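Local coordinates for protein D-alanyl transferase DltD (Enterococcus faecalis, PDB 6O93) that probably transfers D-alanine in lipoteichoic acid biosynthesis, helping to build D-alanylated lipoteichoic acid in the Gram-positive cell wall, at residues A[5-10]-A[27-32]; A[319-324]-A[380-385]. One frame throughout, in Å; residues are numbered along the deposited sequence.

Contact 1: A[5-10]-A[27-32]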
ATOM      1  N   ILE A   5      -5.976  17.271 -23.858  1.00 27.09           N
ATOM      2  CA  ILE A   5      -5.765  16.702 -22.527  1.00 26.89           C
ATOM      3  C   ILE A   5      -5.722  15.186 -22.698  1.00 25.37           C
ATOM      4  O   ILE A   5      -6.758  14.531 -22.817  1.00 24.91           O
ATOM      5  CB  ILE A   5      -6.850  17.135 -21.539  1.00 27.58           C
ATOM      6  CG1 ILE A   5      -6.887  18.662 -21.428  1.00 29.78           C
ATOM      7  CG2 ILE A   5      -6.601  16.514 -20.168  1.00 25.40           C
ATOM      8  CD1 ILE A   5      -8.003  19.191 -20.542  1.00 30.33           C
ATOM      9  N   ASN A   6      -4.519  14.624 -22.718  1.00 25.60           N
ATOM     10  CA  ASN A   6      -4.310  13.205 -22.999  1.00 24.11           C
ATOM     11  C   ASN A   6      -3.898  12.516 -21.701  1.00 22.23           C
ATOM     12  O   ASN A   6      -2.725  12.549 -21.315  1.00 21.10           O
ATOM     13  CB  ASN A   6      -3.260  13.027 -24.092  1.00 24.53           C
ATOM     14  CG  ASN A   6      -3.037  11.575 -24.455  1.00 24.61           C
ATOM     15  OD1 ASN A   6      -3.764  10.691 -24.000  1.00 23.90           O
ATOM     16  ND2 ASN A   6      -2.029  11.320 -25.284  1.00 25.52           N
ATOM     17  N   LEU A   7      -4.869  11.884 -21.035  1.00 22.87           N
ATOM     18  CA  LEU A   7      -4.612  11.258 -19.743  1.00 24.57           C
ATOM     19  C   LEU A   7      -3.645  10.087 -19.838  1.00 25.30           C
ATOM     20  O   LEU A   7      -3.040   9.721 -18.826  1.00 25.42           O
ATOM     21  CB  LEU A   7      -5.922  10.779 -19.113  1.00 25.24           C
ATOM     22  CG  LEU A   7      -6.786  11.851 -18.444  1.00 25.90           C
ATOM     23  CD1 LEU A   7      -7.377  12.805 -19.472  1.00 26.85           C
ATOM     24  CD2 LEU A   7      -7.882  11.203 -17.620  1.00 25.62           C
ATOM     25  N   THR A   8      -3.486   9.491 -21.019  1.00 25.49           N
ATOM     26  CA  THR A   8      -2.619   8.335 -21.196  1.00 24.60           C
ATOM     27  C   THR A   8      -1.304   8.684 -21.877  1.00 24.75           C
ATOM     28  O   THR A   8      -0.569   7.776 -22.278  1.00 25.09           O
ATOM     29  CB  THR A   8      -3.343   7.248 -21.996  1.00 25.43           C
ATOM     30  OG1 THR A   8      -3.784   7.781 -23.251  1.00 25.69           O
ATOM     31  CG2 THR A   8      -4.541   6.720 -21.214  1.00 25.09           C
ATOM     32  N   SER A   9      -0.988   9.969 -22.019  1.00 24.36           N
ATOM     33  CA  SER A   9       0.276  10.356 -22.625  1.00 24.81           C
ATOM     34  C   SER A   9       1.441   9.875 -21.767  1.00 25.63           C
ATOM     35  O   SER A   9       1.307   9.630 -20.565  1.00 22.82           O
ATOM     36  CB  SER A   9       0.354  11.873 -22.800  1.00 25.07           C
ATOM     37  OG  SER A   9       0.566  12.522 -21.557  1.00 24.10           O
ATOM     38  N   GLU A  10       2.602   9.740 -22.410  1.00 29.10           N
ATOM     39  CA  GLU A  10       3.800   9.307 -21.702  1.00 32.29           C
ATOM     40  C   GLU A  10       4.130  10.252 -20.552  1.00 30.67           C
ATOM     41  O   GLU A  10       4.466   9.807 -19.448  1.00 30.09           O
ATOM     42  CB  GLU A  10       4.971   9.214 -22.682  1.00 37.66           C
ATOM     43  CG  GLU A  10       6.296   8.799 -22.062  1.00 41.83           C
ATOM     44  CD  GLU A  10       7.419   8.737 -23.086  1.00 47.08           C
ATOM     45  OE1 GLU A  10       7.130   8.856 -24.296  1.00 48.77           O
ATOM     46  OE2 GLU A  10       8.590   8.574 -22.679  1.00 48.99           O
ATOM     47  N   GLY A  27      -9.419   6.309  -9.434  1.00 17.34           N
ATOM     48  CA  GLY A  27      -9.811   6.211 -10.823  1.00 17.41           C
ATOM     49  C   GLY A  27      -9.310   4.936 -11.472  1.00 17.83           C
ATOM     50  O   GLY A  27      -8.792   4.028 -10.820  1.00 17.73           O
ATOM     51  N   ASN A  28      -9.475   4.878 -12.793  1.00 19.10           N
ATOM     52  CA  ASN A  28      -9.037   3.730 -13.584  1.00 19.70           C
ATOM     53  C   ASN A  28      -8.138   4.108 -14.750  1.00 19.50           C
ATOM     54  O   ASN A  28      -7.135   3.430 -14.982  1.00 19.81           O
ATOM     55  CB  ASN A  28     -10.259   2.961 -14.118  1.00 21.05           C
ATOM     56  CG  ASN A  28     -10.798   1.955 -13.119  1.00 21.86           C
ATOM     57  OD1 ASN A  28     -10.109   1.566 -12.176  1.00 21.28           O
ATOM     58  ND2 ASN A  28     -12.035   1.520 -13.331  1.00 22.80           N
ATOM     59  N   VAL A  29      -8.466   5.174 -15.484  1.00 19.98           N
ATOM     60  CA  VAL A  29      -7.791   5.459 -16.751  1.00 19.70           C
ATOM     61  C   VAL A  29      -6.279   5.504 -16.560  1.00 18.97           C
ATOM     62  O   VAL A  29      -5.527   4.765 -17.207  1.00 19.28           O
ATOM     63  CB  VAL A  29      -8.312   6.774 -17.357  1.00 20.16           C
ATOM     64  CG1 VAL A  29      -7.516   7.136 -18.601  1.00 20.83           C
ATOM     65  CG2 VAL A  29      -9.793   6.659 -17.687  1.00 20.97           C
ATOM     66  N   ILE A  30      -5.809   6.376 -15.668  1.00 18.58           N
ATOM     67  CA  ILE A  30      -4.377   6.658 -15.597  1.00 19.06           C
ATOM     68  C   ILE A  30      -3.623   5.483 -14.986  1.00 19.22           C
ATOM     69  O   ILE A  30      -2.640   4.994 -15.556  1.00 19.78           O
ATOM     70  CB  ILE A  30      -4.126   7.962 -14.820  1.00 19.12           C
ATOM     71  CG1 ILE A  30      -4.623   9.157 -15.640  1.00 20.80           C
ATOM     72  CG2 ILE A  30      -2.643   8.107 -14.496  1.00 18.76           C
ATOM     73  CD1 ILE A  30      -4.643  10.468 -14.881  1.00 22.05           C
ATOM     74  N   LYS A  31      -4.062   5.009 -13.817  1.00 17.97           N
ATOM     75  CA  LYS A  31      -3.306   3.961 -13.137  1.00 17.17           C
ATOM     76  C   LYS A  31      -3.329   2.659 -13.931  1.00 16.16           C
ATOM     77  O   LYS A  31      -2.316   1.953 -14.000  1.00 17.20           O
ATOM     78  CB  LYS A  31      -3.845   3.747 -11.719  1.00 17.10           C
ATOM     79  CG  LYS A  31      -5.022   2.793 -11.609  1.00 16.47           C
ATOM     80  CD  LYS A  31      -5.596   2.800 -10.201  1.00 16.05           C
ATOM     81  CE  LYS A  31      -6.569   1.651  -9.983  1.00 16.31           C
ATOM     82  NZ  LYS A  31      -7.678   1.656 -10.969  1.00 18.15           N
ATOM     83  N   ASN A  32      -4.469   2.326 -14.543  1.00 15.94           N
ATOM     84  CA  ASN A  32      -4.552   1.086 -15.312  1.00 17.24           C
ATOM     85  C   ASN A  32      -3.659   1.141 -16.543  1.00 19.19           C
ATOM     86  O   ASN A  32      -2.995   0.154 -16.878  1.00 20.18           O
ATOM     87  CB  ASN A  32      -6.000   0.811 -15.717  1.00 16.58           C
ATOM     88  CG  ASN A  32      -6.893   0.521 -14.527  1.00 15.98           C
ATOM     89  OD1 ASN A  32      -6.451   0.557 -13.374  1.00 14.74           O
ATOM     90  ND2 ASN A  32      -8.159   0.230 -14.800  1.00 14.53           N
TER
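Leu7 packs against the first turn of helix 29-36, where it meets Val29 and Ile30. Its CB touches both: Leu7 CB is 4.0 Å from Val29 CG1, and Leu7 CB is also 4.0 Å from Ile30 CG1. Further out, CG stands beside the backbone N, anti to the carbonyl carbon (chi1 -79°), and this turn leaves both CB and one tip methyl on Val29. Of the two methyls, CD2 is the one that also reaches the Val29 branch, with Leu7 CD2 4.2 Å from Val29 CG1. The Leu7 side chain also touches Glu193 of helix 175-195 and Ser196 and Gln197 after it. The side chains of Leu7 and Val29 cross at about a right angle.

Val29 uses one branch for the whole contact. That branch is CG1, set anti to the backbone N by a chi1 of 175°. Its second neighbour is a methyl, with Thr8 CG2 4.0 Å from Val29 CG1. Ile30 brings its CG1 methylene to the backbone as well, and Leu7 O is 3.6 Å from Ile30 CG1.

Leu7 and Thr8 are the two middle residues of a type I beta turn from Asn6 to Ser9, and Ser9 is the N-cap of helix 10-17. Contact 1 joins the turn before helix 10-17 to the start of helix 29-36, in a protein of the DltD family, of the SGNH hydrolase clan. An Asx turn holds the turn from within: Thr8 N donates to Asn6 OD1 at 3.2 Å. The donor stands above the carbonyl plane, and the N-H...O angle is 145°. On the helix side, Asp192 OD2 accepts from the backbone N of both Asn28 and Val29 at the helix start.

Contact 2: A[319-324]-A[380-385]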
ATOM      1  N   LEU A 319       2.144 -12.531   9.519  1.00 17.32           N
ATOM      2  CA  LEU A 319       2.035 -12.116   8.126  1.00 17.70           C
ATOM      3  C   LEU A 319       2.823 -13.044   7.214  1.00 19.24           C
ATOM      4  O   LEU A 319       2.327 -13.471   6.164  1.00 20.23           O
ATOM      5  CB  LEU A 319       2.519 -10.676   7.977  1.00 17.92           C
ATOM      6  CG  LEU A 319       1.682  -9.630   8.712  1.00 17.28           C
ATOM      7  CD1 LEU A 319       2.388  -8.288   8.703  1.00 17.55           C
ATOM      8  CD2 LEU A 319       0.302  -9.510   8.084  1.00 16.81           C
ATOM      9  N   LYS A 320       4.060 -13.370   7.596  1.00 19.77           N
ATOM     10  CA  LYS A 320       4.882 -14.217   6.739  1.00 21.02           C
ATOM     11  C   LYS A 320       4.319 -15.628   6.644  1.00 20.59           C
ATOM     12  O   LYS A 320       4.517 -16.303   5.628  1.00 21.43           O
ATOM     13  CB  LYS A 320       6.326 -14.241   7.243  1.00 23.30           C
ATOM     14  CG  LYS A 320       7.050 -12.913   7.060  1.00 25.09           C
ATOM     15  CD  LYS A 320       8.558 -13.046   7.212  1.00 27.22           C
ATOM     16  CE  LYS A 320       8.951 -13.433   8.621  1.00 30.00           C
ATOM     17  NZ  LYS A 320      10.431 -13.452   8.787  1.00 31.62           N
ATOM     18  N   TYR A 321       3.608 -16.090   7.675  1.00 18.89           N
ATOM     19  CA  TYR A 321       2.928 -17.377   7.564  1.00 19.03           C
ATOM     20  C   TYR A 321       1.802 -17.303   6.541  1.00 18.20           C
ATOM     21  O   TYR A 321       1.693 -18.160   5.657  1.00 18.27           O
ATOM     22  CB  TYR A 321       2.384 -17.819   8.922  1.00 18.91           C
ATOM     23  CG  TYR A 321       1.732 -19.184   8.873  1.00 18.33           C
ATOM     24  CD1 TYR A 321       2.493 -20.338   8.971  1.00 19.70           C
ATOM     25  CD2 TYR A 321       0.361 -19.317   8.713  1.00 18.30           C
ATOM     26  CE1 TYR A 321       1.910 -21.588   8.919  1.00 20.58           C
ATOM     27  CE2 TYR A 321      -0.235 -20.565   8.661  1.00 19.22           C
ATOM     28  CZ  TYR A 321       0.545 -21.697   8.763  1.00 20.53           C
ATOM     29  OH  TYR A 321      -0.037 -22.944   8.714  1.00 21.19           O
ATOM     30  N   GLN A 322       0.957 -16.278   6.646  1.00 18.32           N
ATOM     31  CA  GLN A 322      -0.144 -16.117   5.702  1.00 19.30           C
ATOM     32  C   GLN A 322       0.373 -16.009   4.272  1.00 20.09           C
ATOM     33  O   GLN A 322      -0.248 -16.528   3.337  1.00 20.52           O
ATOM     34  CB  GLN A 322      -0.965 -14.884   6.081  1.00 17.99           C
ATOM     35  CG  GLN A 322      -2.223 -14.667   5.258  1.00 17.34           C
ATOM     36  CD  GLN A 322      -3.108 -13.576   5.843  1.00 16.39           C
ATOM     37  OE1 GLN A 322      -2.860 -13.083   6.945  1.00 15.79           O
ATOM     38  NE2 GLN A 322      -4.143 -13.194   5.103  1.00 15.36           N
ATOM     39  N   LEU A 323       1.513 -15.344   4.085  1.00 20.02           N
ATOM     40  CA  LEU A 323       2.107 -15.234   2.757  1.00 20.40           C
ATOM     41  C   LEU A 323       2.706 -16.564   2.313  1.00 21.38           C
ATOM     42  O   LEU A 323       2.263 -17.160   1.324  1.00 20.87           O
ATOM     43  CB  LEU A 323       3.170 -14.136   2.752  1.00 19.70           C
ATOM     44  CG  LEU A 323       2.644 -12.707   2.902  1.00 19.49           C
ATOM     45  CD1 LEU A 323       3.789 -11.738   3.153  1.00 20.11           C
ATOM     46  CD2 LEU A 323       1.859 -12.297   1.664  1.00 18.78           C
ATOM     47  N   GLN A 324       3.714 -17.047   3.044  1.00 22.73           N
ATOM     48  CA  GLN A 324       4.436 -18.247   2.629  1.00 24.29           C
ATOM     49  C   GLN A 324       3.503 -19.444   2.497  1.00 23.72           C
ATOM     50  O   GLN A 324       3.652 -20.258   1.579  1.00 24.83           O
ATOM     51  CB  GLN A 324       5.550 -18.554   3.629  1.00 27.78           C
ATOM     52  CG  GLN A 324       6.700 -17.563   3.605  1.00 31.11           C
ATOM     53  CD  GLN A 324       7.693 -17.853   2.496  1.00 35.89           C
ATOM     54  OE1 GLN A 324       7.562 -18.840   1.771  1.00 37.78           O
ATOM     55  NE2 GLN A 324       8.698 -16.994   2.362  1.00 37.58           N
ATOM     56  N   ASP A 380      -9.014 -19.956   1.476  1.00 23.33           N
ATOM     57  CA  ASP A 380     -10.052 -19.009   1.872  1.00 24.72           C
ATOM     58  C   ASP A 380     -10.214 -18.918   3.382  1.00 23.73           C
ATOM     59  O   ASP A 380     -10.783 -17.938   3.874  1.00 24.01           O
ATOM     60  CB  ASP A 380     -11.394 -19.397   1.247  1.00 28.24           C
ATOM     61  CG  ASP A 380     -11.395 -19.269  -0.260  1.00 31.40           C
ATOM     62  OD1 ASP A 380     -10.653 -18.413  -0.790  1.00 31.54           O
ATOM     63  OD2 ASP A 380     -12.142 -20.027  -0.915  1.00 33.62           O
ATOM     64  N   ARG A 381      -9.733 -19.913   4.129  1.00 23.03           N
ATOM     65  CA  ARG A 381      -9.903 -19.904   5.576  1.00 22.83           C
ATOM     66  C   ARG A 381      -9.153 -18.755   6.238  1.00 20.83           C
ATOM     67  O   ARG A 381      -9.429 -18.441   7.401  1.00 19.86           O
ATOM     68  CB  ARG A 381      -9.459 -21.250   6.147  1.00 24.40           C
ATOM     69  CG  ARG A 381     -10.291 -22.415   5.615  1.00 28.37           C
ATOM     70  CD  ARG A 381      -9.795 -23.765   6.099  1.00 32.33           C
ATOM     71  NE  ARG A 381      -8.413 -24.022   5.703  1.00 34.51           N
ATOM     72  CZ  ARG A 381      -7.805 -25.197   5.828  1.00 35.99           C
ATOM     73  NH1 ARG A 381      -8.457 -26.236   6.334  1.00 38.25           N
ATOM     74  NH2 ARG A 381      -6.544 -25.337   5.443  1.00 35.51           N
ATOM     75  N   PHE A 382      -8.223 -18.111   5.528  1.00 19.61           N
ATOM     76  CA  PHE A 382      -7.575 -16.916   6.053  1.00 19.79           C
ATOM     77  C   PHE A 382      -8.512 -15.714   6.107  1.00 20.72           C
ATOM     78  O   PHE A 382      -8.132 -14.681   6.670  1.00 21.51           O
ATOM     79  CB  PHE A 382      -6.340 -16.574   5.218  1.00 19.94           C
ATOM     80  CG  PHE A 382      -5.143 -17.444   5.512  1.00 20.24           C
ATOM     81  CD1 PHE A 382      -4.397 -17.251   6.663  1.00 20.23           C
ATOM     82  CD2 PHE A 382      -4.759 -18.446   4.633  1.00 20.34           C
ATOM     83  CE1 PHE A 382      -3.296 -18.046   6.938  1.00 19.75           C
ATOM     84  CE2 PHE A 382      -3.657 -19.245   4.903  1.00 20.11           C
ATOM     85  CZ  PHE A 382      -2.926 -19.043   6.055  1.00 19.29           C
ATOM     86  N   TYR A 383      -9.715 -15.816   5.532  1.00 20.13           N
ATOM     87  CA  TYR A 383     -10.730 -14.781   5.692  1.00 20.68           C
ATOM     88  C   TYR A 383     -11.432 -14.849   7.042  1.00 21.04           C
ATOM     89  O   TYR A 383     -12.066 -13.868   7.446  1.00 21.73           O
ATOM     90  CB  TYR A 383     -11.794 -14.902   4.596  1.00 20.77           C
ATOM     91  CG  TYR A 383     -11.398 -14.386   3.228  1.00 20.68           C
ATOM     92  CD1 TYR A 383     -10.827 -13.131   3.068  1.00 20.19           C
ATOM     93  CD2 TYR A 383     -11.618 -15.156   2.091  1.00 21.26           C
ATOM     94  CE1 TYR A 383     -10.480 -12.659   1.813  1.00 20.24           C
ATOM     95  CE2 TYR A 383     -11.273 -14.695   0.837  1.00 21.32           C
ATOM     96  CZ  TYR A 383     -10.704 -13.447   0.704  1.00 20.79           C
ATOM     97  OH  TYR A 383     -10.360 -12.987  -0.543  1.00 21.80           O
ATOM     98  N   GLN A 384     -11.339 -15.977   7.740  1.00 20.53           N
ATOM     99  CA  GLN A 384     -12.193 -16.244   8.885  1.00 22.05           C
ATOM    100  C   GLN A 384     -11.737 -15.474  10.121  1.00 23.22           C
ATOM    101  O   GLN A 384     -10.570 -15.097  10.266  1.00 21.59           O
ATOM    102  CB  GLN A 384     -12.219 -17.743   9.187  1.00 22.60           C
ATOM    103  CG  GLN A 384     -12.823 -18.581   8.076  1.00 25.05           C
ATOM    104  CD  GLN A 384     -12.761 -20.066   8.368  1.00 26.91           C
ATOM    105  OE1 GLN A 384     -12.192 -20.491   9.376  1.00 27.58           O
ATOM    106  NE2 GLN A 384     -13.346 -20.865   7.485  1.00 27.74           N
ATOM    107  N   THR A 385     -12.693 -15.253  11.026  1.00 25.79           N
ATOM    108  CA  THR A 385     -12.405 -14.550  12.271  1.00 26.33           C
ATOM    109  C   THR A 385     -11.372 -15.285  13.116  1.00 25.58           C
ATOM    110  O   THR A 385     -10.598 -14.645  13.837  1.00 25.42           O
ATOM    111  CB  THR A 385     -13.696 -14.361  13.071  1.00 28.49           C
ATOM    112  OG1 THR A 385     -14.569 -13.469  12.366  1.00 29.90           O
ATOM    113  CG2 THR A 385     -13.398 -13.792  14.455  1.00 29.47           C
TER
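Gln322 lies over one face of the Phe382 ring, and Tyr321 meets the edge of the same ring. The two side chains of the first pair run antiparallel and slide past each other. Gln322 CG sits 4.0 Å from the centroid of the Phe382 ring, 26° off the ring normal, which makes a CH-pi contact. The methylene is offset toward the rim. The ring atom nearest to Gln322 CG is Phe382 CD1, at 3.7 Å.

Gln322 has CG anti to the backbone N (chi1 -175°) and is extended beyond it. This carries the amide along the ring toward the Phe382 backbone. Amide and ring planes are only 4° apart. Near its end, Gln322 NE2 is 4.0 Å from Phe382 CB.

Tyr321 comes in differently. Its side chain crosses that of Phe382 at about a right angle, and Tyr321 CE2 is 4.0 Å from Phe382 CZ. Trp387 adds an edge-to-face ring contact to Phe382.

Contact 2 joins the C-terminal end of helix 309-324 to a 3-10 segment, 380-383, that follows helix 352-367. Helix 309-324 leads into strand 331-333, an outermost strand of the parallel sheet. The C-terminal region is thereby packed onto the sheet's helical layer.

The amide of Gln322 is well supplied with partners: OE1 accepts from Trp387 NE1, and NE2 donates to Gln277 OE1 and to Tyr273 O. These bonds should fix the rotation of the buried amide, so that Gln322 can meet its polar needs at its end while its aliphatic methylenes pack on the ring.

The two contacts lie on opposite sides of the chain's centre, their own centres 34 Å apart and their nearest atoms about 18 Å apart. They share no helix or strand. Contact 1 is partly buried and packs a turn near the N-terminus against a helix start. Contact 2 is buried and brings a C-terminal 3-10 segment onto the end of a helix. Both rely on apolar packing across the segments. In contact 1 this is aliphatic, between a leucine, a valine, an isoleucine and a threonine methyl. In contact 2 it is centred on an aromatic ring, with a glutamine over its face. Each joins a segment near one end of the chain to a helix.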